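PDB 2P67: LAO/AO transport system kinase from Escherichia coli, which belongs to the MeaB family of P-loop proteins and is built round a parallel beta sheet flanked by helices. Local coordinates for residues A[51-56]-A[144-149]; A[74-79]-A[246-251]; A[136-141]-A[167-172]. All coordinates share one frame; numbering follows the deposited sequence. Where two conformers were deposited one is given.

Contact 1 (A[51-56]-A[144-149]); sequences PYCGNT and CEAAGY
Glu145 sets its CG anti to its own carbonyl carbon, beside the backbone N (chi1 -72°), and stays extended beyond it (chi2 -174°), which carries the carboxylate across to the loop 51-56, while Thr56 has OG1 anti to its carbonyl carbon (chi1 -62°), the rotation that faces the hydroxyl to the Glu145 stem. The two side chains pass at a slant, Thr56 OG1 lying 3.5 Å from Glu145 CG. Further out, the backbone N of Gly54 donates to Glu145 OE1 at 3.1 Å; the bond is bent, and the N-H arrives from above the carboxylate plane. Cys53 packs against the same arm: its CB is 3.3 Å from Glu145 OE1, and its SG reaches Ala146 CB at 4.1 Å. Tyr52 adds its CB against that methyl, though its ring leads off the other way.

Here the last turn of helix 133-146 is docked on the loop that feeds strand 57-63. The helix closes with a Schellman motif, Gly148 taking positive phi, and the chain then runs on toward strand 151-157. Water 1 joins the two segments beyond this turn: it donates to Asn55 O and to Tyr149 O and also bonds Thr56 OG1. Water 2 donates to Glu145 OE2 at 2.8 Å and to Thr56 O.

OE2 also forms a salt bridge with Arg58, so one carboxylate ties together an arginine of the central strand, a loop amide and a water. Such partners would be expected to favour the ionised form of this buried acid.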
loop_
_atom_site.group_PDB
_atom_site.type_symbol
_atom_site.label_atom_id
_atom_site.label_comp_id
_atom_site.label_asym_id
_atom_site.label_seq_id
_atom_site.Cartn_x
_atom_site.Cartn_y
_atom_site.Cartn_z
ATOM N N PRO A 51 -10.178 -30.232 3.087
ATOM C CA PRO A 51 -11.408 -30.294 3.911
ATOM C C PRO A 51 -11.198 -30.346 5.436
ATOM O O PRO A 51 -12.134 -30.042 6.178
ATOM C CB PRO A 51 -12.096 -31.579 3.414
ATOM C CG PRO A 51 -11.563 -31.777 2.042
ATOM C CD PRO A 51 -10.100 -31.373 2.157
ATOM N N TYR A 52 -9.992 -30.705 5.882
ATOM C CA TYR A 52 -9.671 -30.846 7.313
ATOM C C TYR A 52 -9.062 -29.567 7.905
ATOM O O TYR A 52 -8.814 -29.469 9.118
ATOM C CB TYR A 52 -8.732 -32.050 7.520
ATOM C CG TYR A 52 -9.176 -33.283 6.755
ATOM C CD1 TYR A 52 -10.317 -34.000 7.133
ATOM C CD2 TYR A 52 -8.478 -33.713 5.632
ATOM C CE1 TYR A 52 -10.733 -35.141 6.404
ATOM C CE2 TYR A 52 -8.889 -34.834 4.903
ATOM C CZ TYR A 52 -10.012 -35.535 5.293
ATOM O OH TYR A 52 -10.399 -36.647 4.569
ATOM N N CYS A 53 -8.843 -28.569 7.057
ATOM C CA CYS A 53 -8.280 -27.298 7.530
ATOM C C CYS A 53 -9.358 -26.280 7.977
ATOM O O CYS A 53 -10.567 -26.515 7.784
ATOM C CB CYS A 53 -7.347 -26.742 6.451
ATOM S SG CYS A 53 -6.004 -27.899 6.096
ATOM N N GLY A 54 -8.947 -25.161 8.586
ATOM C CA GLY A 54 -9.865 -24.038 8.812
ATOM C C GLY A 54 -10.534 -23.881 10.177
ATOM O O GLY A 54 -11.385 -22.991 10.367
ATOM N N ASN A 55 -10.162 -24.726 11.126
ATOM C CA ASN A 55 -10.686 -24.653 12.489
ATOM C C ASN A 55 -9.569 -24.466 13.508
ATOM O O ASN A 55 -9.551 -25.084 14.584
ATOM C CB ASN A 55 -11.524 -25.896 12.804
ATOM C CG ASN A 55 -12.994 -25.714 12.412
ATOM O OD1 ASN A 55 -13.726 -24.907 13.010
ATOM N ND2 ASN A 55 -13.418 -26.441 11.398
ATOM N N THR A 56 -8.639 -23.591 13.152
ATOM C CA THR A 56 -7.446 -23.333 13.945
ATOM C C THR A 56 -7.293 -21.808 14.059
ATOM O O THR A 56 -7.434 -21.093 13.068
ATOM C CB THR A 56 -6.218 -23.948 13.253
ATOM O OG1 THR A 56 -6.394 -25.370 13.160
ATOM C CG2 THR A 56 -4.923 -23.635 14.024
ATOM N N CYS A 144 -0.462 -28.193 9.853
ATOM C CA CYS A 144 -0.768 -28.080 11.272
ATOM C C CYS A 144 -2.281 -28.079 11.554
ATOM O O CYS A 144 -2.740 -28.674 12.541
ATOM C CB CYS A 144 -0.106 -26.847 11.870
ATOM S SG CYS A 144 1.688 -26.931 11.868
ATOM N N GLU A 145 -3.040 -27.414 10.680
ATOM C CA GLU A 145 -4.499 -27.355 10.803
ATOM C C GLU A 145 -5.087 -28.748 10.653
ATOM O O GLU A 145 -5.923 -29.179 11.470
ATOM C CB GLU A 145 -5.083 -26.409 9.764
ATOM C CG GLU A 145 -4.769 -24.917 10.125
ATOM C CD GLU A 145 -5.440 -23.908 9.219
ATOM O OE1 GLU A 145 -6.034 -24.298 8.200
ATOM O OE2 GLU A 145 -5.355 -22.697 9.528
ATOM N N ALA A 146 -4.649 -29.444 9.612
ATOM C CA ALA A 146 -5.133 -30.805 9.362
ATOM C C ALA A 146 -4.744 -31.746 10.512
ATOM O O ALA A 146 -5.510 -32.661 10.858
ATOM C CB ALA A 146 -4.628 -31.309 8.006
ATOM N N ALA A 147 -3.592 -31.485 11.140
ATOM C CA ALA A 147 -3.098 -32.257 12.291
ATOM C C ALA A 147 -3.832 -31.986 13.625
ATOM O O ALA A 147 -3.549 -32.630 14.649
ATOM C CB ALA A 147 -1.602 -32.009 12.471
ATOM N N GLY A 148 -4.737 -31.013 13.622
ATOM C CA GLY A 148 -5.609 -30.767 14.758
ATOM C C GLY A 148 -5.071 -29.787 15.779
ATOM O O GLY A 148 -5.567 -29.743 16.906
ATOM N N TYR A 149 -4.042 -29.011 15.415
ATOM C CA TYR A 149 -3.560 -27.960 16.304
ATOM C C TYR A 149 -4.654 -26.911 16.563
ATOM O O TYR A 149 -5.405 -26.564 15.670
ATOM C CB TYR A 149 -2.221 -27.356 15.791
ATOM C CG TYR A 149 -1.134 -28.356 16.058
ATOM C CD1 TYR A 149 -0.420 -28.315 17.249
ATOM C CD2 TYR A 149 -0.891 -29.405 15.175
ATOM C CE1 TYR A 149 0.535 -29.259 17.552
ATOM C CE2 TYR A 149 0.069 -30.382 15.476
ATOM C CZ TYR A 149 0.777 -30.287 16.669
ATOM O OH TYR A 149 1.716 -31.223 17.024
HETATM O O HOH W 1 -7.696 -26.979 14.771
HETATM O O HOH W 2 -7.905 -21.889 10.461
#

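Contact 2 (A[74-79]-A[246-251]); sequences EAFGML and RGIDEI
This is an apolar helix-to-helix contact on the flank of the sheet, where Ile248, in the first turn of helix 248-264, presses against helix 69-82. Its CG2 carries most of the touching: it lies 3.7 Å from Phe76 CA and equally far from Leu79 CD1. The same methyl meets Phe76 at the ring edge, close to the ring plane, with CD1 4.2 Å away. The other branch, CG1, goes to the Ala75 methyl at 4.1 Å. A chi1 of -47° directs the two branches, CG2 anti to the backbone N and CG1 beside it. Helix 69-82 is the one that follows the apparent Walker A P-loop in this P-loop NTPase fold, and helix 248-264 comes after strand 236-239, at one margin of the parallel sheet. Gly247 occupies the N-cap position of that second helix, with a positive phi. Phe72, one turn before Phe76 on helix 69-82, also touches Ile248, and Ile255 and Trp252 extend the packing along helix 248-264 to Phe76 and Leu79 respectively. Toward solvent-exposed Asp249, Leu79 sends CD1 past the backbone, 3.5 Å from Asp249 CA.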
loop_
_atom_site.group_PDB
_atom_site.type_symbol
_atom_site.label_atom_id
_atom_site.label_comp_id
_atom_site.label_asym_id
_atom_site.label_seq_id
_atom_site.Cartn_x
_atom_site.Cartn_y
_atom_site.Cartn_z
ATOM N N GLU A 74 7.904 -18.437 24.225
ATOM C CA GLU A 74 7.976 -19.535 25.185
ATOM C C GLU A 74 6.912 -19.376 26.269
ATOM O O GLU A 74 6.142 -20.297 26.531
ATOM C CB GLU A 74 9.376 -19.618 25.808
ATOM C CG GLU A 74 9.500 -20.788 26.796
ATOM C CD GLU A 74 10.749 -20.709 27.659
ATOM O OE1 GLU A 74 11.131 -19.595 28.071
ATOM O OE2 GLU A 74 11.341 -21.775 27.943
ATOM N N ALA A 75 6.869 -18.206 26.899
ATOM C CA ALA A 75 5.863 -17.938 27.930
ATOM C C ALA A 75 4.435 -18.053 27.394
ATOM O O ALA A 75 3.583 -18.676 28.013
ATOM C CB ALA A 75 6.113 -16.569 28.587
ATOM N N PHE A 76 4.181 -17.455 26.226
ATOM C CA PHE A 76 2.850 -17.462 25.630
ATOM C C PHE A 76 2.452 -18.889 25.261
ATOM O O PHE A 76 1.335 -19.326 25.565
ATOM C CB PHE A 76 2.816 -16.529 24.400
ATOM C CG PHE A 76 1.464 -16.429 23.728
ATOM C CD1 PHE A 76 0.380 -15.816 24.365
ATOM C CD2 PHE A 76 1.280 -16.930 22.437
ATOM C CE1 PHE A 76 -0.869 -15.713 23.721
ATOM C CE2 PHE A 76 0.033 -16.838 21.789
ATOM C CZ PHE A 76 -1.041 -16.238 22.430
ATOM N N GLY A 77 3.373 -19.603 24.616
ATOM C CA GLY A 77 3.148 -20.996 24.196
ATOM C C GLY A 77 2.810 -21.886 25.388
ATOM O O GLY A 77 1.832 -22.654 25.351
ATOM N N MET A 78 3.605 -21.754 26.450
ATOM C CA MET A 78 3.385 -22.534 27.683
ATOM C C MET A 78 2.045 -22.206 28.341
ATOM O O MET A 78 1.373 -23.097 28.846
ATOM C CB MET A 78 4.568 -22.406 28.657
ATOM C CG MET A 78 5.836 -23.175 28.210
ATOM S SD MET A 78 5.556 -24.917 27.739
ATOM C CE MET A 78 4.919 -25.616 29.257
ATOM N N LEU A 79 1.627 -20.943 28.289
ATOM C CA LEU A 79 0.277 -20.580 28.761
ATOM C C LEU A 79 -0.820 -21.329 28.009
ATOM O O LEU A 79 -1.761 -21.848 28.618
ATOM C CB LEU A 79 0.050 -19.063 28.664
ATOM C CG LEU A 79 -1.296 -18.471 29.103
ATOM C CD1 LEU A 79 -1.084 -17.031 29.459
ATOM C CD2 LEU A 79 -2.370 -18.579 28.059
ATOM N N ARG A 246 4.469 -12.172 33.876
ATOM C CA ARG A 246 3.395 -11.225 34.150
ATOM C C ARG A 246 2.930 -10.569 32.854
ATOM O O ARG A 246 3.746 -10.217 32.003
ATOM C CB ARG A 246 3.844 -10.170 35.169
ATOM C CG ARG A 246 4.089 -10.720 36.585
ATOM C CD ARG A 246 2.775 -11.043 37.315
ATOM N NE ARG A 246 2.987 -11.974 38.421
ATOM C CZ ARG A 246 2.686 -13.271 38.387
ATOM N NH1 ARG A 246 2.130 -13.806 37.306
ATOM N NH2 ARG A 246 2.926 -14.033 39.443
ATOM N N GLY A 247 1.622 -10.424 32.714
ATOM C CA GLY A 247 1.045 -9.782 31.535
ATOM C C GLY A 247 0.692 -10.728 30.405
ATOM O O GLY A 247 -0.032 -10.346 29.491
ATOM N N ILE A 248 1.182 -11.963 30.474
ATOM C CA ILE A 248 0.959 -12.931 29.400
ATOM C C ILE A 248 -0.502 -13.367 29.340
ATOM O O ILE A 248 -1.078 -13.429 28.265
ATOM C CB ILE A 248 1.902 -14.176 29.488
ATOM C CG1 ILE A 248 3.365 -13.774 29.739
ATOM C CG2 ILE A 248 1.763 -15.073 28.226
ATOM C CD1 ILE A 248 3.996 -12.911 28.654
ATOM N N ASP A 249 -1.090 -13.672 30.497
ATOM C CA ASP A 249 -2.502 -14.043 30.602
ATOM C C ASP A 249 -3.385 -12.978 29.942
ATOM O O ASP A 249 -4.343 -13.281 29.238
ATOM C CB ASP A 249 -2.920 -14.199 32.082
ATOM C CG ASP A 249 -2.116 -15.260 32.830
ATOM O OD1 ASP A 249 -1.826 -16.332 32.266
ATOM O OD2 ASP A 249 -1.777 -15.027 34.011
ATOM N N GLU A 250 -3.036 -11.714 30.186
ATOM C CA GLU A 250 -3.803 -10.572 29.703
ATOM C C GLU A 250 -3.723 -10.433 28.175
ATOM O O GLU A 250 -4.697 -10.038 27.520
ATOM C CB GLU A 250 -3.305 -9.298 30.395
ATOM C CG GLU A 250 -3.733 -9.214 31.885
ATOM C CD GLU A 250 -2.934 -10.114 32.862
ATOM O OE1 GLU A 250 -1.975 -10.850 32.490
ATOM O OE2 GLU A 250 -3.285 -10.073 34.062
ATOM N N ILE A 251 -2.566 -10.782 27.621
ATOM C CA ILE A 251 -2.375 -10.775 26.161
ATOM C C ILE A 251 -3.255 -11.846 25.501
ATOM O O ILE A 251 -3.942 -11.579 24.514
ATOM C CB ILE A 251 -0.877 -10.885 25.793
ATOM C CG1 ILE A 251 -0.152 -9.572 26.183
ATOM C CG2 ILE A 251 -0.694 -11.248 24.292
ATOM C CD1 ILE A 251 1.292 -9.658 26.340
#

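Contact 3 (A[136-141]-A[167-172]); sequences RARELM and ARMVDC
Arg138 lays one face of its guanidinium over Met169 CB, which sits off-centre toward the rim of the group, 3.6 Å from Arg138 NH1. The segments belong to the alpha/beta core of the P-loop NTPase fold: helix 133-146 packs against a type I beta turn, Ala167 to Val170, that leads from helix 162-167 toward strand 172-177. Arg138 reaches the turn because its chain is stretched from CG to NE, and Arg168 O lies oblique to the guanidinium, 3.6 Å from Arg138 NH1.

Beneath the arginine the sulfurs take over. Met169 holds CG between its backbone N and carbonyl carbon (chi1 73°), and from there runs in toward the helix. Its SD comes 4.0 Å from Ala137 CB and 3.8 Å from Met141 SD, with the two methionine chains crossing at about a right angle. Met141 bends at its last torsion, carrying CE to Met169 O and on to Val170 CG1. That carbonyl oxygen also accepts a hydrogen bond from Arg58, and Val170 rests on Val154 of strand 151-157, so the turn is anchored to the sheet as well as to the helix. Trp279 of helix 267-294 touches Arg138.

On the outer side two like charges come near each other, Arg138 NH2 and Arg168 NE being 4.6 Å apart. Water 3 spans the two side chains by weak bonds, accepting from Arg138 NH2 at 3.3 Å and from Arg168 NH2 at 3.4 Å.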
loop_
_atom_site.group_PDB
_atom_site.type_symbol
_atom_site.label_atom_id
_atom_site.label_comp_id
_atom_site.label_asym_id
_atom_site.label_seq_id
_atom_site.Cartn_x
_atom_site.Cartn_y
_atom_site.Cartn_z
ATOM N N ARG A 136 5.465 -21.427 1.360
ATOM C CA ARG A 136 5.895 -22.508 2.241
ATOM C C ARG A 136 5.290 -22.418 3.650
ATOM O O ARG A 136 4.780 -23.420 4.173
ATOM C CB ARG A 136 7.435 -22.551 2.301
ATOM C CG ARG A 136 8.023 -23.757 3.053
ATOM C CD ARG A 136 7.437 -25.134 2.623
ATOM N NE ARG A 136 7.259 -25.286 1.174
ATOM C CZ ARG A 136 8.248 -25.467 0.294
ATOM N NH1 ARG A 136 9.522 -25.517 0.696
ATOM N NH2 ARG A 136 7.962 -25.584 -1.007
ATOM N N ALA A 137 5.333 -21.222 4.246
ATOM C CA ALA A 137 4.728 -20.994 5.558
ATOM C C ALA A 137 3.254 -21.370 5.541
ATOM O O ALA A 137 2.785 -22.054 6.452
ATOM C CB ALA A 137 4.921 -19.523 6.005
ATOM N N ARG A 138 2.536 -20.917 4.506
ATOM C CA ARG A 138 1.117 -21.214 4.371
ATOM C C ARG A 138 0.837 -22.718 4.291
ATOM O O ARG A 138 -0.091 -23.218 4.946
ATOM C CB ARG A 138 0.518 -20.504 3.159
ATOM C CG ARG A 138 0.342 -19.010 3.332
ATOM C CD ARG A 138 -0.281 -18.395 2.098
ATOM N NE ARG A 138 0.019 -16.970 2.035
ATOM C CZ ARG A 138 -0.821 -15.977 2.316
ATOM N NH1 ARG A 138 -2.081 -16.230 2.682
ATOM N NH2 ARG A 138 -0.383 -14.712 2.211
ATOM N N GLU A 139 1.613 -23.431 3.476
ATOM C CA GLU A 139 1.421 -24.875 3.351
ATOM C C GLU A 139 1.699 -25.618 4.682
ATOM O O GLU A 139 0.949 -26.524 5.076
ATOM C CB GLU A 139 2.246 -25.423 2.177
ATOM C CG GLU A 139 1.762 -24.847 0.850
ATOM C CD GLU A 139 2.620 -25.223 -0.330
ATOM O OE1 GLU A 139 3.805 -25.604 -0.132
ATOM O OE2 GLU A 139 2.086 -25.133 -1.459
ATOM N N LEU A 140 2.758 -25.222 5.387
ATOM C CA LEU A 140 3.061 -25.842 6.660
ATOM C C LEU A 140 1.943 -25.560 7.677
ATOM O O LEU A 140 1.598 -26.434 8.460
ATOM C CB LEU A 140 4.400 -25.351 7.185
ATOM C CG LEU A 140 5.646 -25.634 6.321
ATOM C CD1 LEU A 140 6.867 -25.178 7.101
ATOM C CD2 LEU A 140 5.791 -27.113 5.962
ATOM N N MET A 141 1.397 -24.341 7.644
ATOM C CA MET A 141 0.247 -23.961 8.481
ATOM C C MET A 141 -0.962 -24.871 8.202
ATOM O O MET A 141 -1.601 -25.355 9.139
ATOM C CB MET A 141 -0.146 -22.486 8.251
ATOM C CG MET A 141 0.852 -21.469 8.815
ATOM S SD MET A 141 0.445 -19.750 8.346
ATOM C CE MET A 141 -0.843 -19.390 9.574
ATOM N N ALA A 167 0.975 -10.556 8.308
ATOM C CA ALA A 167 -0.392 -10.136 8.597
ATOM C C ALA A 167 -1.391 -10.723 7.615
ATOM O O ALA A 167 -2.518 -11.007 7.993
ATOM C CB ALA A 167 -0.488 -8.613 8.565
ATOM N N ARG A 168 -0.957 -10.898 6.365
ATOM C CA ARG A 168 -1.803 -11.370 5.259
ATOM C C ARG A 168 -2.175 -12.845 5.342
ATOM O O ARG A 168 -3.012 -13.310 4.576
ATOM C CB ARG A 168 -1.088 -11.168 3.918
ATOM C CG ARG A 168 -0.900 -9.745 3.476
ATOM C CD ARG A 168 -0.587 -9.678 1.987
ATOM N NE ARG A 168 0.688 -10.289 1.614
ATOM C CZ ARG A 168 1.752 -9.611 1.175
ATOM N NH1 ARG A 168 1.701 -8.287 1.053
ATOM N NH2 ARG A 168 2.867 -10.260 0.851
ATOM N N MET A 169 -1.532 -13.588 6.238
ATOM C CA MET A 169 -1.855 -15.008 6.383
ATOM C C MET A 169 -2.397 -15.423 7.758
ATOM O O MET A 169 -2.467 -16.613 8.057
ATOM C CB MET A 169 -0.643 -15.881 5.989
ATOM C CG MET A 169 0.525 -15.902 6.987
ATOM S SD MET A 169 1.960 -16.888 6.351
ATOM C CE MET A 169 2.772 -15.588 5.502
ATOM N N VAL A 170 -2.764 -14.462 8.615
ATOM C CA VAL A 170 -3.160 -14.819 9.999
ATOM C C VAL A 170 -4.481 -14.150 10.386
ATOM O O VAL A 170 -4.881 -13.167 9.758
ATOM C CB VAL A 170 -2.060 -14.447 11.051
ATOM C CG1 VAL A 170 -0.757 -15.222 10.773
ATOM C CG2 VAL A 170 -1.830 -12.922 11.114
ATOM N N ASP A 171 -5.137 -14.710 11.398
ATOM C CA ASP A 171 -6.405 -14.206 11.934
ATOM C C ASP A 171 -6.154 -12.967 12.786
ATOM O O ASP A 171 -6.946 -12.020 12.774
ATOM C CB ASP A 171 -7.071 -15.263 12.825
ATOM C CG ASP A 171 -7.434 -16.541 12.073
ATOM O OD1 ASP A 171 -7.663 -16.464 10.839
ATOM O OD2 ASP A 171 -7.544 -17.599 12.740
ATOM N N CYS A 172 -5.053 -12.994 13.529
ATOM C CA CYS A 172 -4.731 -11.933 14.489
ATOM C C CYS A 172 -3.228 -11.698 14.477
ATOM O O CYS A 172 -2.449 -12.648 14.675
ATOM C CB CYS A 172 -5.205 -12.307 15.903
ATOM S SG CYS A 172 -4.884 -11.002 17.167
HETATM O O HOH W 3 2.374 -13.046 2.824
#

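Contacts 1 and 3 are neighbours, their centres 12 Å apart, and both use helix 133-146: contact 3 its middle, contact 1 its C-terminal end. They meet where Thr56 O approaches Asp171 OD2, and Arg58 of strand 57-63 bonds to residues of both. Contact 2 is more distant, 23 Å from contact 1 and 21 Å from contact 3 between centres, and touches neither. Along the chain the segments come as 51-56, 74-79, 136-141, 144-149, 167-172 and 246-251, so contact 3 falls wholly between the halves of contact 2, while contact 1 crosses both. The three contacts thus join helices and loops to one another around a single parallel sheet.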